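Local atomic coordinates of SnoaL-like domain-containing protein (Novosphingobium aromaticivorans, PDB entry 2RFR), a protein that is of unknown function but adopts the cystatin-like fold of the NTF2 superfamily and carries a SnoaL-like domain. Residues E38-S41 / E42-E46; F125-P129 / A130-A134. One frame throughout, in Å; residues are numbered along the deposited sequence. Where two conformers were deposited one is given.

Contact 1 (E38-S41 / E42-E46); sequences EALS and ELWVE
Glu38 turns CG away from its backbone N (chi1 -178°) while Glu42 swings CG beside its own (chi1 -65°), and the two glutamates, one helical turn apart, run side by side in the same direction. Their carboxylate planes are only 13° from parallel, and Glu42 OE2 lies 3.4 Å from Glu38 CG. Two like charges this close, Glu38 OE1 4.3 Å from Glu42 OE2, would probably repel, yet one water, 2.9 Å from Glu38 OE1 and 2.8 Å from Glu42 OE1, bridges the two and probably offsets part of the repulsion. A leucine in place of Glu42 would probably cost this water one of its acceptors and leave Glu38 without the water-mediated link.

Glu38 O takes two donors: Glu42 N at 3.1 Å, an i to i+4 bond, and Ser41 OG at 2.8 Å, a side chain folded back on its own helix. The chain then leaves helix 37-41 through a type I turn from Ser41 to Trp44, closed by Trp44 N on Ser41 O, while Leu43 N reaches Leu40 O at 3.1 Å. This turn leads from the helix into the short strand 44-45.

On the buried side, Leu40 and Trp44 also lie alongside each other. Leu40 CD2 meets CZ3 of the Trp44 indole at 3.9 Å, and Leu40 O sits in the ring plane at its edge. Tyr28 of helix 5-33 and Ile64 of helix 61-69 both pack against this Leu40-Trp44 pair.

Contact 2 (F125-P129 / A130-A134); sequences FRRTP and AGWRA
Trp132 lays its indole against the strand carrying Arg127, its non-hydrogen-bonded partner in the hairpin. Arg127 CB stands over the centre of the six-membered ring in a CH-pi contact, 4.1 Å from the centroid and 6° off the normal. The arginine then bends at chi3 (-54°), bringing one guanidinium face over Trp132 CZ2, 3.5 Å from Arg127 NH2, with the two planes 63° apart. Asp17 OD1 accepts a hydrogen bond from Trp132 NE1 and forms a salt bridge with Arg127 NH1, linking the two side chains; Asp95 pairs with Arg127 NE.

Phe125 CB lies 3.8 Å from Trp132 CE3, and its ring extends to Ala134, Phe125 CE2 to Ala134 CB 4.1 Å, with Ile21 of helix 5-33 touching both aromatics.

Near the turn, Thr128 OG1 donates to Gly131 O at 2.7 Å in the carbonyl plane, on a lone pair, while Thr128 N donates to the same oxygen. OG1 in turn accepts from Ala130 N at 3.1 Å. Gly131, at positive phi, has a backbone that would jam a side chain against the preceding carbonyl. The arrangement is a 2:2 beta hairpin of the NTF2-like sheet, its two-residue loop Pro129-Ala130 making a type I turn from Thr128 to Gly131.

From the N terminus, the long helix 5-33 comes first, and contact 1 follows, turning the chain out of helix 37-41 into strand 44-45. Much later, contact 2 turns strand 112-128 back into strand 131-141. Each closes only a local turn, and the two lie in series along the chain, neither enclosing nor crossing the other. In space they meet: strand 44-45 runs beside the start of strand 131-141, where Leu43 O and Ala134 N, 2.8 Å apart, and Val45 N and Ala134 O, 2.9 Å apart, probably hydrogen-bond. The exit from the short helix is thus joined to the hairpin, and helix 5-33 packs against both.

Contact 1 (E38-S41 / E42-E46)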
ATOM      1  N   GLU A  38      -3.806 -10.230 -21.239  1.00 10.78           N
ATOM      2  CA  GLU A  38      -4.692  -9.299 -21.930  1.00 11.68           C
ATOM      3  C   GLU A  38      -5.192  -8.199 -21.015  1.00 10.92           C
ATOM      4  O   GLU A  38      -5.131  -7.024 -21.347  1.00 11.25           O
ATOM      5  CB  GLU A  38      -5.893 -10.104 -22.479  1.00 14.88           C
ATOM      6  CG  GLU A  38      -6.897  -9.285 -23.271  1.00 20.07           C
ATOM      7  CD  GLU A  38      -8.009 -10.152 -23.784  1.00 22.57           C
ATOM      8  OE1 GLU A  38      -8.992 -10.402 -23.037  1.00 31.52           O
ATOM      9  OE2 GLU A  38      -7.853 -10.614 -24.925  1.00 33.32           O
ATOM     10  N   ALA A  39      -5.776  -8.561 -19.879  1.00 11.05           N
ATOM     11  CA  ALA A  39      -6.285  -7.552 -18.978  1.00 11.43           C
ATOM     12  C   ALA A  39      -5.215  -6.644 -18.463  1.00  9.42           C
ATOM     13  O   ALA A  39      -5.419  -5.449 -18.301  1.00 10.31           O
ATOM     14  CB  ALA A  39      -7.086  -8.195 -17.843  1.00 12.47           C
ATOM     15  N   LEU A  40      -4.038  -7.197 -18.192  1.00  9.16           N
ATOM     16  CA  LEU A  40      -2.915  -6.349 -17.756  1.00  8.81           C
ATOM     17  C   LEU A  40      -2.554  -5.305 -18.820  1.00  8.80           C
ATOM     18  O   LEU A  40      -2.388  -4.130 -18.528  1.00  8.87           O
ATOM     19  CB  LEU A  40      -1.730  -7.217 -17.368  1.00  8.89           C
ATOM     20  CG  LEU A  40      -0.473  -6.520 -16.910  1.00  8.51           C
ATOM     21  CD1 LEU A  40       0.277  -7.352 -15.889  1.00  9.56           C
ATOM     22  CD2 LEU A  40       0.468  -6.167 -18.120  1.00  9.99           C
ATOM     23  N   SER A  41      -2.483  -5.733 -20.076  1.00  9.64           N
ATOM     24  CA  SER A  41      -2.166  -4.810 -21.154  1.00  8.70           C
ATOM     25  C   SER A  41      -3.213  -3.729 -21.303  1.00  9.38           C
ATOM     26  O   SER A  41      -2.876  -2.582 -21.699  1.00  9.75           O
ATOM     27  CB  SER A  41      -1.944  -5.557 -22.465  1.00 10.39           C
ATOM     28  OG  SER A  41      -3.178  -6.006 -23.059  1.00 10.85           O
ATOM     29  N   GLU A  42      -4.467  -4.046 -20.982  1.00  9.54           N
ATOM     30  CA  GLU A  42      -5.573  -3.098 -21.062  1.00  9.93           C
ATOM     31  C   GLU A  42      -5.612  -2.090 -19.941  1.00  9.14           C
ATOM     32  O   GLU A  42      -6.430  -1.162 -19.997  1.00 11.06           O
ATOM     33  CB  GLU A  42      -6.889  -3.869 -21.199  1.00 11.19           C
ATOM     34  CG  GLU A  42      -6.977  -4.643 -22.523  1.00 13.51           C
ATOM     35  CD  GLU A  42      -8.070  -5.672 -22.598  1.00 17.52           C
ATOM     36  OE1 GLU A  42      -8.758  -5.934 -21.580  1.00 21.61           O
ATOM     37  OE2 GLU A  42      -8.231  -6.225 -23.720  1.00 21.64           O
ATOM     38  N   LEU A  43      -4.704  -2.167 -18.979  1.00  9.99           N
ATOM     39  CA  LEU A  43      -4.485  -1.048 -18.076  1.00  9.90           C
ATOM     40  C   LEU A  43      -3.903   0.173 -18.795  1.00  8.76           C
ATOM     41  O   LEU A  43      -4.038   1.285 -18.270  1.00 10.03           O
ATOM     42  CB  LEU A  43      -3.559  -1.473 -16.943  1.00  8.49           C
ATOM     43  CG  LEU A  43      -4.009  -2.644 -16.059  1.00  8.91           C
ATOM     44  CD1 LEU A  43      -2.855  -2.999 -15.096  1.00 10.49           C
ATOM     45  CD2 LEU A  43      -5.281  -2.307 -15.275  1.00 10.88           C
ATOM     46  N   TRP A  44      -3.224  -0.066 -19.921  1.00  9.15           N
ATOM     47  CA  TRP A  44      -2.639   0.962 -20.750  1.00  9.22           C
ATOM     48  C   TRP A  44      -3.524   1.343 -21.901  1.00 10.50           C
ATOM     49  O   TRP A  44      -4.349   0.573 -22.372  1.00 11.36           O
ATOM     50  CB  TRP A  44      -1.320   0.449 -21.359  1.00  9.69           C
ATOM     51  CG  TRP A  44      -0.062   0.559 -20.491  1.00  9.49           C
ATOM     52  CD1 TRP A  44       0.902   1.487 -20.561  1.00  8.72           C
ATOM     53  CD2 TRP A  44       0.354  -0.404 -19.463  1.00  8.16           C
ATOM     54  NE1 TRP A  44       1.887   1.198 -19.672  1.00  9.69           N
ATOM     55  CE2 TRP A  44       1.587   0.034 -18.997  1.00  8.56           C
ATOM     56  CE3 TRP A  44      -0.168  -1.590 -18.957  1.00  8.78           C
ATOM     57  CZ2 TRP A  44       2.302  -0.654 -18.020  1.00  9.83           C
ATOM     58  CZ3 TRP A  44       0.542  -2.267 -17.970  1.00  9.81           C
ATOM     59  CH2 TRP A  44       1.769  -1.799 -17.529  1.00  9.29           C
ATOM     60  N   VAL A  45      -3.298   2.556 -22.392  1.00  9.69           N
ATOM     61  CA  VAL A  45      -3.776   2.988 -23.731  1.00 10.07           C
ATOM     62  C   VAL A  45      -3.203   2.049 -24.775  1.00 10.21           C
ATOM     63  O   VAL A  45      -2.201   1.344 -24.565  1.00  9.98           O
ATOM     64  CB  VAL A  45      -3.463   4.469 -24.000  1.00 10.64           C
ATOM     65  CG1 VAL A  45      -4.146   5.370 -22.958  1.00 11.44           C
ATOM     66  CG2 VAL A  45      -1.971   4.735 -24.115  1.00 12.22           C
ATOM     67  N   GLU A  46      -3.826   2.048 -25.957  0.50 11.36           N
ATOM     68  CA  GLU A  46      -3.428   1.087 -26.985  0.50 10.67           C
ATOM     69  C   GLU A  46      -1.953   1.132 -27.337  0.50 12.21           C
ATOM     70  O   GLU A  46      -1.336   0.095 -27.527  0.50 12.73           O
ATOM     71  CB  GLU A  46      -4.238   1.313 -28.295  0.50 12.50           C
ATOM     72  CG  GLU A  46      -3.720   0.475 -29.496  0.50 14.56           C
ATOM     73  CD  GLU A  46      -3.750  -1.040 -29.278  0.50 17.58           C
ATOM     74  OE1 GLU A  46      -4.699  -1.543 -28.672  0.50 17.79           O
ATOM     75  OE2 GLU A  46      -2.807  -1.740 -29.716  0.50 21.56           O
TER
HETATM   76  O   HOH W   1      -9.644  -8.542 -20.912  1.00 34.13           O

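Contact 2 (F125-P129 / A130-A134)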
ATOM      1  N   PHE A 125      -0.425   8.739 -16.789  1.00  8.32           N
ATOM      2  CA  PHE A 125      -1.791   8.322 -17.096  1.00  8.51           C
ATOM      3  C   PHE A 125      -2.485   9.405 -17.887  1.00  8.93           C
ATOM      4  O   PHE A 125      -2.139  10.583 -17.812  1.00  9.56           O
ATOM      5  CB  PHE A 125      -2.591   8.072 -15.813  1.00  8.76           C
ATOM      6  CG  PHE A 125      -1.979   7.101 -14.861  1.00  8.18           C
ATOM      7  CD1 PHE A 125      -1.067   7.524 -13.966  1.00  8.49           C
ATOM      8  CD2 PHE A 125      -2.263   5.763 -14.908  1.00  8.61           C
ATOM      9  CE1 PHE A 125      -0.466   6.634 -13.090  1.00  8.83           C
ATOM     10  CE2 PHE A 125      -1.659   4.834 -14.042  1.00  9.02           C
ATOM     11  CZ  PHE A 125      -0.728   5.297 -13.148  1.00  9.31           C
ATOM     12  N   ARG A 126      -3.555   9.002 -18.553  1.00  9.93           N
ATOM     13  CA  ARG A 126      -4.461   9.988 -19.129  1.00 11.92           C
ATOM     14  C   ARG A 126      -5.886   9.539 -19.041  1.00 10.90           C
ATOM     15  O   ARG A 126      -6.202   8.379 -18.998  1.00 10.39           O
ATOM     16  CB  ARG A 126      -4.049  10.375 -20.510  1.00 17.30           C
ATOM     17  CG  ARG A 126      -4.314   9.427 -21.538  1.00 18.30           C
ATOM     18  CD  ARG A 126      -4.163  10.190 -22.891  1.00 25.69           C
ATOM     19  NE  ARG A 126      -4.362   9.244 -23.935  1.00 23.50           N
ATOM     20  CZ  ARG A 126      -3.421   8.681 -24.697  1.00 23.72           C
ATOM     21  NH1 ARG A 126      -2.132   9.011 -24.612  1.00 22.60           N
ATOM     22  NH2 ARG A 126      -3.829   7.808 -25.599  1.00 27.37           N
ATOM     23  N   ARG A 127      -6.756  10.533 -19.017  1.00  9.79           N
ATOM     24  CA  ARG A 127      -8.184  10.290 -18.968  1.00 10.47           C
ATOM     25  C   ARG A 127      -8.614   9.935 -20.362  1.00 12.60           C
ATOM     26  O   ARG A 127      -8.455  10.731 -21.244  1.00 21.30           O
ATOM     27  CB  ARG A 127      -8.904  11.566 -18.500  1.00 12.20           C
ATOM     28  CG  ARG A 127     -10.381  11.340 -18.182  1.00 12.32           C
ATOM     29  CD  ARG A 127     -11.111  12.708 -18.047  1.00 13.11           C
ATOM     30  NE  ARG A 127     -10.460  13.597 -17.072  1.00 12.73           N
ATOM     31  CZ  ARG A 127     -10.594  13.458 -15.741  1.00 12.25           C
ATOM     32  NH1 ARG A 127     -11.409  12.536 -15.185  1.00 12.48           N
ATOM     33  NH2 ARG A 127      -9.958  14.289 -14.928  1.00 12.36           N
ATOM     34  N   THR A 128      -9.257   8.832 -20.555  1.00 13.24           N
ATOM     35  CA  THR A 128      -9.797   8.436 -21.851  1.00 14.94           C
ATOM     36  C   THR A 128     -11.289   8.385 -21.706  1.00 15.65           C
ATOM     37  O   THR A 128     -11.806   8.410 -20.606  1.00 17.30           O
ATOM     38  CB  THR A 128      -9.299   7.030 -22.271  1.00 13.71           C
ATOM     39  OG1 THR A 128     -10.041   5.990 -21.602  1.00 13.95           O
ATOM     40  CG2 THR A 128      -7.773   6.870 -22.052  1.00 13.89           C
ATOM     41  N   PRO A 129     -12.007   8.249 -22.830  1.00 17.97           N
ATOM     42  CA  PRO A 129     -13.464   8.121 -22.708  1.00 19.98           C
ATOM     43  C   PRO A 129     -13.937   6.928 -21.898  1.00 21.90           C
ATOM     44  O   PRO A 129     -15.056   6.970 -21.368  1.00 27.08           O
ATOM     45  CB  PRO A 129     -13.928   8.049 -24.175  1.00 21.58           C
ATOM     46  CG  PRO A 129     -12.890   8.776 -24.935  1.00 21.14           C
ATOM     47  CD  PRO A 129     -11.577   8.418 -24.228  1.00 19.71           C
ATOM     48  N   ALA A 130     -13.108   5.896 -21.754  1.00 19.07           N
ATOM     49  CA  ALA A 130     -13.448   4.699 -21.010  1.00 19.77           C
ATOM     50  C   ALA A 130     -12.826   4.717 -19.593  1.00 20.33           C
ATOM     51  O   ALA A 130     -12.872   3.698 -18.895  1.00 20.55           O
ATOM     52  CB  ALA A 130     -12.940   3.501 -21.725  1.00 23.11           C
ATOM     53  N   GLY A 131     -12.250   5.845 -19.189  1.00 17.26           N
ATOM     54  CA  GLY A 131     -11.622   5.965 -17.870  1.00 15.62           C
ATOM     55  C   GLY A 131     -10.138   6.223 -17.944  1.00 13.46           C
ATOM     56  O   GLY A 131      -9.528   6.290 -19.005  1.00 12.62           O
ATOM     57  N   TRP A 132      -9.532   6.375 -16.792  1.00 11.36           N
ATOM     58  CA  TRP A 132      -8.100   6.560 -16.729  1.00  9.67           C
ATOM     59  C   TRP A 132      -7.387   5.304 -17.226  1.00  9.97           C
ATOM     60  O   TRP A 132      -7.782   4.190 -16.920  1.00 11.02           O
ATOM     61  CB  TRP A 132      -7.689   6.878 -15.297  1.00  9.03           C
ATOM     62  CG  TRP A 132      -8.035   8.262 -14.891  1.00  9.36           C
ATOM     63  CD1 TRP A 132      -9.194   8.690 -14.244  1.00  9.82           C
ATOM     64  CD2 TRP A 132      -7.248   9.433 -15.078  1.00  9.11           C
ATOM     65  NE1 TRP A 132      -9.139  10.032 -14.046  1.00 10.95           N
ATOM     66  CE2 TRP A 132      -7.960  10.523 -14.522  1.00 10.03           C
ATOM     67  CE3 TRP A 132      -6.008   9.685 -15.653  1.00  9.31           C
ATOM     68  CZ2 TRP A 132      -7.457  11.808 -14.536  1.00 10.56           C
ATOM     69  CZ3 TRP A 132      -5.496  10.962 -15.657  1.00 10.66           C
ATOM     70  CH2 TRP A 132      -6.230  12.018 -15.122  1.00 10.01           C
ATOM     71  N   ARG A 133      -6.302   5.530 -17.969  1.00  9.22           N
ATOM     72  CA  ARG A 133      -5.426   4.452 -18.443  1.00  8.88           C
ATOM     73  C   ARG A 133      -3.977   4.896 -18.345  1.00  9.68           C
ATOM     74  O   ARG A 133      -3.662   6.085 -18.416  1.00  9.57           O
ATOM     75  CB  ARG A 133      -5.734   4.112 -19.918  1.00  9.95           C
ATOM     76  CG  ARG A 133      -7.092   3.541 -20.197  1.00 10.50           C
ATOM     77  CD  ARG A 133      -7.290   2.147 -19.666  1.00 11.61           C
ATOM     78  NE  ARG A 133      -8.598   1.596 -19.991  1.00 12.93           N
ATOM     79  CZ  ARG A 133      -9.690   1.769 -19.281  1.00 14.68           C
ATOM     80  NH1 ARG A 133      -9.726   2.553 -18.229  1.00 16.29           N
ATOM     81  NH2 ARG A 133     -10.810   1.184 -19.660  1.00 19.17           N
ATOM     82  N   ALA A 134      -3.079   3.933 -18.157  1.00  8.96           N
ATOM     83  CA  ALA A 134      -1.676   4.201 -18.169  1.00  8.96           C
ATOM     84  C   ALA A 134      -1.179   4.574 -19.560  1.00  9.09           C
ATOM     85  O   ALA A 134      -1.615   4.006 -20.575  1.00  9.60           O
ATOM     86  CB  ALA A 134      -0.887   2.957 -17.642  1.00 10.00           C
TER